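PDB 6TCI: spore cortex-lytic enzyme from Bacillus cereus ATCC 14579, which probably acts as an N-acetylmuramyl-L-alanine amidase needed for spore cortex hydrolysis during germination, here represented by its N-terminal peptidoglycan-binding domain. Local coordinates for residues A[43-48]-A[58-63]. Numbering follows the deposited sequence.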
loop_
_atom_site.group_PDB
_atom_site.type_symbol
_atom_site.label_atom_id
_atom_site.label_comp_id
_atom_site.label_asym_id
_atom_site.label_seq_id
_atom_site.Cartn_x
_atom_site.Cartn_y
_atom_site.Cartn_z
ATOM N N TRP A 43 -4.385 5.584 5.210
ATOM C CA TRP A 43 -5.620 4.970 5.691
ATOM C C TRP A 43 -5.874 3.624 5.015
ATOM O O TRP A 43 -6.122 2.612 5.684
ATOM C CB TRP A 43 -6.765 5.947 5.421
ATOM C CG TRP A 43 -8.147 5.469 5.744
ATOM C CD1 TRP A 43 -9.152 5.236 4.852
ATOM C CD2 TRP A 43 -8.698 5.218 7.043
ATOM N NE1 TRP A 43 -10.288 4.834 5.509
ATOM C CE2 TRP A 43 -10.036 4.810 6.856
ATOM C CE3 TRP A 43 -8.187 5.277 8.341
ATOM C CZ2 TRP A 43 -10.874 4.477 7.920
ATOM C CZ3 TRP A 43 -9.021 4.938 9.399
ATOM C CH2 TRP A 43 -10.348 4.547 9.179
ATOM N N ALA A 44 -5.825 3.600 3.679
ATOM C CA ALA A 44 -6.049 2.354 2.949
ATOM C C ALA A 44 -5.056 1.282 3.367
ATOM O O ALA A 44 -5.426 0.118 3.549
ATOM C CB ALA A 44 -5.936 2.605 1.445
ATOM N N LEU A 45 -3.780 1.653 3.505
ATOM C CA LEU A 45 -2.766 0.658 3.829
ATOM C C LEU A 45 -2.960 0.109 5.232
ATOM O O LEU A 45 -2.831 -1.101 5.449
ATOM C CB LEU A 45 -1.365 1.253 3.660
ATOM C CG LEU A 45 -0.205 0.299 3.982
ATOM C CD1 LEU A 45 -0.255 -0.976 3.144
ATOM C CD2 LEU A 45 1.149 1.004 3.842
ATOM N N ARG A 46 -3.293 0.974 6.194
ATOM C CA ARG A 46 -3.553 0.482 7.543
ATOM C C ARG A 46 -4.759 -0.455 7.579
ATOM O O ARG A 46 -4.742 -1.466 8.288
ATOM C CB ARG A 46 -3.713 1.654 8.508
ATOM C CG ARG A 46 -2.413 2.386 8.744
ATOM C CD ARG A 46 -2.643 3.631 9.566
ATOM N NE ARG A 46 -3.266 3.301 10.841
ATOM C CZ ARG A 46 -2.596 3.129 11.978
ATOM N NH1 ARG A 46 -1.277 3.291 12.018
ATOM N NH2 ARG A 46 -3.246 2.789 13.074
ATOM N N ASN A 47 -5.814 -0.139 6.821
ATOM C CA ASN A 47 -6.974 -1.029 6.787
ATOM C C ASN A 47 -6.622 -2.363 6.143
ATOM O O ASN A 47 -7.120 -3.414 6.566
ATOM C CB ASN A 47 -8.121 -0.355 6.041
ATOM C CG ASN A 47 -8.760 0.741 6.854
ATOM O OD1 ASN A 47 -8.752 0.695 8.084
ATOM N ND2 ASN A 47 -9.305 1.742 6.176
ATOM N N PHE A 48 -5.769 -2.339 5.114
ATOM C CA PHE A 48 -5.289 -3.581 4.523
ATOM C C PHE A 48 -4.499 -4.394 5.540
ATOM O O PHE A 48 -4.701 -5.606 5.677
ATOM C CB PHE A 48 -4.423 -3.283 3.298
ATOM C CG PHE A 48 -3.716 -4.489 2.770
ATOM C CD1 PHE A 48 -4.373 -5.363 1.922
ATOM C CD2 PHE A 48 -2.418 -4.778 3.146
ATOM C CE1 PHE A 48 -3.753 -6.496 1.449
ATOM C CE2 PHE A 48 -1.785 -5.916 2.666
ATOM C CZ PHE A 48 -2.463 -6.775 1.820
ATOM N N GLY A 58 0.953 1.551 8.670
ATOM C CA GLY A 58 0.958 2.449 7.533
ATOM C C GLY A 58 2.276 2.574 6.804
ATOM O O GLY A 58 2.431 3.500 5.998
ATOM N N LEU A 59 3.227 1.671 7.046
ATOM C CA LEU A 59 4.480 1.611 6.304
ATOM C C LEU A 59 4.547 0.257 5.622
ATOM O O LEU A 59 4.332 -0.770 6.269
ATOM C CB LEU A 59 5.689 1.737 7.238
ATOM C CG LEU A 59 5.962 3.095 7.887
ATOM C CD1 LEU A 59 5.271 3.183 9.229
ATOM C CD2 LEU A 59 7.465 3.327 8.038
ATOM N N ALA A 60 4.864 0.245 4.327
ATOM C CA ALA A 60 4.912 -1.005 3.571
ATOM C C ALA A 60 6.362 -1.459 3.455
ATOM O O ALA A 60 7.099 -0.998 2.580
ATOM C CB ALA A 60 4.237 -0.865 2.211
ATOM N N GLY A 61 6.770 -2.346 4.360
ATOM C CA GLY A 61 8.021 -3.069 4.258
ATOM C C GLY A 61 7.829 -4.390 3.538
ATOM O O GLY A 61 6.817 -4.628 2.883
ATOM N N ALA A 62 8.829 -5.269 3.689
ATOM C CA ALA A 62 8.848 -6.518 2.923
ATOM C C ALA A 62 7.605 -7.366 3.179
ATOM O O ALA A 62 6.977 -7.865 2.237
ATOM C CB ALA A 62 10.117 -7.313 3.238
ATOM N N LYS A 63 7.214 -7.527 4.446
ATOM C CA LYS A 63 6.109 -8.432 4.750
ATOM C C LYS A 63 4.780 -7.887 4.241
ATOM O O LYS A 63 3.939 -8.645 3.732
ATOM C CB LYS A 63 6.059 -8.722 6.247
ATOM C CG LYS A 63 7.011 -9.835 6.679
ATOM C CD LYS A 63 7.650 -9.546 8.026
#
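Leu45 and Arg46 of helix 39-51 pack against the loop 58-61 that leads into helix 62-71, within the small all-helical peptidoglycan-binding domain of this enzyme. The contact across the two segments is apolar and made largely with backbone. Leu45 points toward the loop. With CG anti to the backbone N (chi1 180°) and beside the carbonyl carbon, the branch is directed so that CD2 meets the loop. Leu45 CD2 sits over the face of the Gly58-Leu59 peptide, 3.5 Å above Gly58 C and as near to Gly58 O. The same methyl reaches Ala60, with 4.0 Å between Leu45 CD2 and Ala60 CB. Leu45 also touches Leu23 and Thr64, so it joins all three helices of the domain.

Arg46 contributes its aliphatic stem. Arg46 CG lies 3.5 Å from Gly58 N. The backbones come close here, with 4.9 Å between Arg46 CA and Gly58 CA. Gly58 has phi 79°, in the left-handed region that glycine adopts easily. With no side chain, its backbone lies directly on the Arg46 stem.

Hydrogen bonds to residues outside the two segments hold the loop. Gln49, about one turn after Leu45 and Arg46 on helix 39-51, accepts from Gly58 N through OE1. Its NE2 makes a weak bond to Leu59 O. Asp57 OD1 accepts from Leu59 N, and the backbone of Ala60 pairs with Ile7. Gly61 is the N-cap residue of helix 62-71. Ala60, the residue before it, has its N 3.8 Å from Leu45 CD2.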